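Local coordinates for protein GH5 (PDB 4YHE) that probably hydrolyses beta-1,4-glucan chains as a family 5 glycoside hydrolase, a cellulase linked with a polysaccharide utilization locus, at residues N132-L144 against E188-A200. Residues are numbered along the deposited sequence; the frame is centred on the assembly and turned at random.
Sequences NQLIKQELTMIWL and EWNQVCVDAIRAA
Trp189 reaches across to helix 129-149 as a knob among Asn132, Ile135, Lys136 and Leu139, locking together two neighbouring outer helices of the (beta/alpha)8 barrel, whose segments 132-144 and 188-199 run in the same general direction and cross at -33°. Its indole is long enough to span the gap yet keeps one polar atom, NE1, which donates in the ring plane to Asn132 OD1 at 2.8 Å. Leu139 CD1 lies over one face of the ring, Ile135 CG2 packs against CZ2 at 3.6 Å, and Ala125 and Leu122 of helix 122-127 add further packing. With CG anti to the backbone N (chi1 -168°), the amide of Asn132 swings toward helix 181-199, where ND2 donates to Glu188 OE1 at 3.0 Å. That same oxygen takes the salt bridge from Lys136 NZ, 2.6 Å away and above the carboxylate plane; the two donors probably favour the charged carboxylate.

Further along, small Ala196 lets the backbones close to 5.2 Å between its CA and that of Thr140. Beside it, Ile197 CD1 makes a CH-pi contact over the face of the six-membered ring of Trp143, 4.0 Å from its centroid. Cys193 SG meets the five-membered ring obliquely, nearest CD1 at 3.5 Å, and Thr161 O holds NE1. Between Thr140 and Val192, a water donates to Thr140 OG1 and Val192 O, while OG1 itself donates to Lys136 O at 2.8 Å.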
loop_
_atom_site.group_PDB
_atom_site.type_symbol
_atom_site.label_atom_id
_atom_site.label_comp_id
_atom_site.label_asym_id
_atom_site.label_seq_id
_atom_site.Cartn_x
_atom_site.Cartn_y
_atom_site.Cartn_z
ATOM N N ASN A 132 -15.450 11.842 16.569
ATOM C CA ASN A 132 -14.169 12.147 15.933
ATOM C C ASN A 132 -13.053 12.318 16.974
ATOM O O ASN A 132 -11.941 11.789 16.817
ATOM C CB ASN A 132 -14.320 13.408 15.058
ATOM C CG ASN A 132 -13.134 13.633 14.134
ATOM O OD1 ASN A 132 -12.399 12.708 13.810
ATOM N ND2 ASN A 132 -12.951 14.874 13.704
ATOM N N GLN A 133 -13.360 13.051 18.038
ATOM C CA GLN A 133 -12.458 13.196 19.182
ATOM C C GLN A 133 -12.040 11.853 19.795
ATOM O O GLN A 133 -10.877 11.683 20.138
ATOM C CB GLN A 133 -13.101 14.080 20.283
ATOM C CG GLN A 133 -12.879 15.583 20.092
ATOM C CD GLN A 133 -13.907 16.484 20.803
ATOM O OE1 GLN A 133 -14.685 16.047 21.668
ATOM N NE2 GLN A 133 -13.909 17.761 20.426
ATOM N N LEU A 134 -12.986 10.934 19.965
ATOM C CA LEU A 134 -12.694 9.600 20.519
ATOM C C LEU A 134 -11.774 8.791 19.610
ATOM O O LEU A 134 -10.852 8.116 20.082
ATOM C CB LEU A 134 -13.979 8.783 20.696
ATOM C CG LEU A 134 -14.943 9.085 21.846
ATOM C CD1 LEU A 134 -16.127 8.125 21.762
ATOM C CD2 LEU A 134 -14.247 8.956 23.188
ATOM N N ILE A 135 -12.066 8.837 18.311
ATOM C CA ILE A 135 -11.304 8.069 17.329
ATOM C C ILE A 135 -9.879 8.626 17.342
ATOM O O ILE A 135 -8.897 7.874 17.316
ATOM C CB ILE A 135 -11.975 8.140 15.937
ATOM C CG1 ILE A 135 -13.221 7.262 15.939
ATOM C CG2 ILE A 135 -11.010 7.731 14.823
ATOM C CD1 ILE A 135 -14.183 7.530 14.810
ATOM N N LYS A 136 -9.761 9.947 17.441
ATOM C CA LYS A 136 -8.448 10.573 17.470
ATOM C C LYS A 136 -7.618 10.212 18.695
ATOM O O LYS A 136 -6.382 10.085 18.611
ATOM C CB LYS A 136 -8.578 12.085 17.357
ATOM C CG LYS A 136 -8.830 12.584 15.952
ATOM C CD LYS A 136 -9.152 14.081 15.990
ATOM C CE LYS A 136 -9.616 14.595 14.658
ATOM N NZ LYS A 136 -9.995 16.038 14.715
ATOM N N GLN A 137 -8.287 10.075 19.838
ATOM C CA GLN A 137 -7.621 9.655 21.085
ATOM C C GLN A 137 -7.083 8.223 20.953
ATOM O O GLN A 137 -5.951 7.949 21.369
ATOM C CB GLN A 137 -8.595 9.727 22.276
ATOM C CG GLN A 137 -8.903 11.141 22.747
ATOM C CD GLN A 137 -10.024 11.230 23.794
ATOM O OE1 GLN A 137 -10.955 10.434 23.818
ATOM N NE2 GLN A 137 -9.944 12.242 24.643
ATOM N N GLU A 138 -7.895 7.330 20.365
ATOM C CA GLU A 138 -7.481 5.926 20.122
ATOM C C GLU A 138 -6.282 5.879 19.163
ATOM O O GLU A 138 -5.282 5.201 19.442
ATOM C CB GLU A 138 -8.665 5.066 19.656
ATOM C CG GLU A 138 -8.340 3.584 19.500
ATOM C CD GLU A 138 -9.541 2.641 19.480
ATOM O OE1 GLU A 138 -10.733 3.067 19.631
ATOM O OE2 GLU A 138 -9.279 1.417 19.340
ATOM N N LEU A 139 -6.349 6.669 18.087
ATOM C CA LEU A 139 -5.244 6.770 17.123
ATOM C C LEU A 139 -3.964 7.233 17.787
ATOM O O LEU A 139 -2.887 6.684 17.549
ATOM C CB LEU A 139 -5.613 7.717 15.945
ATOM C CG LEU A 139 -6.511 7.159 14.824
ATOM C CD1 LEU A 139 -6.947 8.275 13.898
ATOM C CD2 LEU A 139 -5.805 6.061 14.019
ATOM N N THR A 140 -4.079 8.254 18.625
ATOM C CA THR A 140 -2.944 8.745 19.370
ATOM C C THR A 140 -2.349 7.664 20.298
ATOM O O THR A 140 -1.136 7.425 20.290
ATOM C CB THR A 140 -3.315 10.019 20.173
ATOM O OG1 THR A 140 -3.791 11.038 19.266
ATOM C CG2 THR A 140 -2.134 10.528 20.935
ATOM N N MET A 141 -3.191 7.008 21.092
ATOM C CA MET A 141 -2.683 5.966 22.002
ATOM C C MET A 141 -2.023 4.794 21.260
ATOM O O MET A 141 -0.992 4.243 21.700
ATOM C CB MET A 141 -3.830 5.462 22.886
ATOM C CG MET A 141 -4.357 6.519 23.861
ATOM S SD MET A 141 -3.083 7.159 24.988
ATOM C CE MET A 141 -2.351 8.565 24.176
ATOM N N ILE A 142 -2.602 4.426 20.115
ATOM C CA ILE A 142 -2.072 3.334 19.348
ATOM C C ILE A 142 -0.728 3.687 18.745
ATOM O O ILE A 142 0.262 2.953 18.938
ATOM C CB ILE A 142 -3.068 2.840 18.270
ATOM C CG1 ILE A 142 -4.248 2.155 18.952
ATOM C CG2 ILE A 142 -2.364 1.876 17.313
ATOM C CD1 ILE A 142 -5.317 1.705 17.991
ATOM N N TRP A 143 -0.656 4.807 18.041
ATOM C CA TRP A 143 0.600 5.205 17.437
ATOM C C TRP A 143 1.703 5.524 18.468
ATOM O O TRP A 143 2.885 5.295 18.215
ATOM C CB TRP A 143 0.396 6.345 16.414
ATOM C CG TRP A 143 0.045 5.801 15.056
ATOM C CD1 TRP A 143 -1.113 6.003 14.351
ATOM C CD2 TRP A 143 0.854 4.944 14.252
ATOM N NE1 TRP A 143 -1.054 5.375 13.160
ATOM C CE2 TRP A 143 0.121 4.675 13.072
ATOM C CE3 TRP A 143 2.112 4.354 14.420
ATOM C CZ2 TRP A 143 0.594 3.833 12.067
ATOM C CZ3 TRP A 143 2.613 3.544 13.394
ATOM C CH2 TRP A 143 1.846 3.285 12.227
ATOM N N LEU A 144 1.318 6.044 19.623
ATOM C CA LEU A 144 2.289 6.246 20.693
ATOM C C LEU A 144 2.938 4.921 21.104
ATOM O O LEU A 144 4.151 4.849 21.236
ATOM C CB LEU A 144 1.613 6.878 21.903
ATOM C CG LEU A 144 1.512 8.397 21.950
ATOM C CD1 LEU A 144 0.711 8.799 23.188
ATOM C CD2 LEU A 144 2.899 9.041 21.978
ATOM N N GLU A 188 -7.384 15.646 9.280
ATOM C CA GLU A 188 -7.197 15.719 10.717
ATOM C C GLU A 188 -6.622 14.416 11.325
ATOM O O GLU A 188 -5.769 14.459 12.231
ATOM C CB GLU A 188 -8.523 16.021 11.411
ATOM C CG GLU A 188 -9.115 17.368 11.041
ATOM C CD GLU A 188 -10.527 17.551 11.587
ATOM O OE1 GLU A 188 -10.964 16.750 12.418
ATOM O OE2 GLU A 188 -11.204 18.490 11.160
ATOM N N TRP A 189 -7.128 13.275 10.865
ATOM C CA TRP A 189 -6.645 11.987 11.359
ATOM C C TRP A 189 -5.164 11.832 11.040
ATOM O O TRP A 189 -4.394 11.399 11.877
ATOM C CB TRP A 189 -7.417 10.843 10.742
ATOM C CG TRP A 189 -8.830 10.659 11.303
ATOM C CD1 TRP A 189 -9.485 11.456 12.202
ATOM C CD2 TRP A 189 -9.741 9.626 10.939
ATOM N NE1 TRP A 189 -10.735 10.952 12.451
ATOM C CE2 TRP A 189 -10.935 9.840 11.676
ATOM C CE3 TRP A 189 -9.674 8.537 10.055
ATOM C CZ2 TRP A 189 -12.028 8.995 11.576
ATOM C CZ3 TRP A 189 -10.784 7.706 9.924
ATOM C CH2 TRP A 189 -11.953 7.934 10.715
ATOM N N ASN A 190 -4.756 12.166 9.829
ATOM C CA ASN A 190 -3.330 12.050 9.490
ATOM C C ASN A 190 -2.483 12.973 10.364
ATOM O O ASN A 190 -1.382 12.590 10.786
ATOM C CB ASN A 190 -3.030 12.322 8.016
ATOM C CG ASN A 190 -3.329 11.130 7.098
ATOM O OD1 ASN A 190 -3.266 9.956 7.492
ATOM N ND2 ASN A 190 -3.677 11.443 5.853
ATOM N N GLN A 191 -2.982 14.182 10.653
ATOM C CA GLN A 191 -2.237 15.103 11.529
ATOM C C GLN A 191 -2.034 14.494 12.920
ATOM O O GLN A 191 -0.927 14.506 13.462
ATOM C CB GLN A 191 -2.957 16.447 11.645
ATOM C CG GLN A 191 -2.206 17.520 12.420
ATOM C CD GLN A 191 -0.935 17.932 11.738
ATOM O OE1 GLN A 191 -0.967 18.526 10.667
ATOM N NE2 GLN A 191 0.195 17.619 12.344
ATOM N N VAL A 192 -3.113 13.969 13.478
ATOM C CA VAL A 192 -3.090 13.316 14.786
ATOM C C VAL A 192 -2.113 12.118 14.828
ATOM O O VAL A 192 -1.358 11.971 15.784
ATOM C CB VAL A 192 -4.529 12.936 15.180
ATOM C CG1 VAL A 192 -4.585 11.834 16.222
ATOM C CG2 VAL A 192 -5.256 14.193 15.682
ATOM N N CYS A 193 -2.075 11.315 13.762
ATOM C CA CYS A 193 -1.148 10.189 13.700
ATOM C C CYS A 193 0.297 10.669 13.671
ATOM O O CYS A 193 1.121 10.155 14.421
ATOM C CB CYS A 193 -1.458 9.254 12.511
ATOM S SG CYS A 193 -3.063 8.440 12.681
ATOM N N VAL A 194 0.593 11.650 12.813
ATOM C CA VAL A 194 1.932 12.223 12.733
ATOM C C VAL A 194 2.350 12.812 14.116
ATOM O O VAL A 194 3.447 12.547 14.595
ATOM C CB VAL A 194 2.017 13.305 11.623
ATOM C CG1 VAL A 194 3.339 14.058 11.684
ATOM C CG2 VAL A 194 1.841 12.672 10.246
ATOM N N ASP A 195 1.463 13.563 14.751
ATOM C CA ASP A 195 1.745 14.145 16.058
ATOM C C ASP A 195 2.173 13.026 17.039
ATOM O O ASP A 195 3.235 13.099 17.665
ATOM C CB ASP A 195 0.509 14.872 16.609
ATOM C CG ASP A 195 0.179 16.184 15.856
ATOM O OD1 ASP A 195 0.980 16.684 15.020
ATOM O OD2 ASP A 195 -0.921 16.693 16.113
ATOM N N ALA A 196 1.346 11.987 17.131
ATOM C CA ALA A 196 1.599 10.828 18.010
ATOM C C ALA A 196 2.949 10.153 17.749
ATOM O O ALA A 196 3.704 9.859 18.689
ATOM C CB ALA A 196 0.479 9.813 17.889
ATOM N N ILE A 197 3.254 9.920 16.487
ATOM C CA ILE A 197 4.503 9.279 16.106
ATOM C C ILE A 197 5.704 10.119 16.540
ATOM O O ILE A 197 6.668 9.611 17.146
ATOM C CB ILE A 197 4.526 8.973 14.603
ATOM C CG1 ILE A 197 3.468 7.890 14.301
ATOM C CG2 ILE A 197 5.902 8.508 14.150
ATOM C CD1 ILE A 197 3.090 7.728 12.828
ATOM N N ARG A 198 5.629 11.410 16.259
ATOM C CA ARG A 198 6.689 12.340 16.642
ATOM C C ARG A 198 6.821 12.427 18.154
ATOM O O ARG A 198 7.933 12.538 18.626
ATOM C CB ARG A 198 6.452 13.729 16.046
ATOM C CG ARG A 198 6.444 13.758 14.523
ATOM C CD ARG A 198 7.685 13.164 13.891
ATOM N NE ARG A 198 7.648 13.266 12.433
ATOM C CZ ARG A 198 8.268 12.445 11.582
ATOM N NH1 ARG A 198 8.961 11.395 12.011
ATOM N NH2 ARG A 198 8.160 12.649 10.275
ATOM N N ALA A 199 5.714 12.344 18.900
ATOM C CA ALA A 199 5.765 12.341 20.381
ATOM C C ALA A 199 6.315 11.029 20.995
ATOM O O ALA A 199 6.569 10.960 22.193
ATOM C CB ALA A 199 4.393 12.651 20.970
ATOM N N ALA A 200 6.488 9.982 20.199
ATOM C CA ALA A 200 6.848 8.673 20.746
ATOM C C ALA A 200 8.340 8.556 21.028
ATOM O O ALA A 200 8.778 7.564 21.618
ATOM C CB ALA A 200 6.396 7.561 19.790
HETATM O O HOH W 1 -1.761 12.819 18.340
#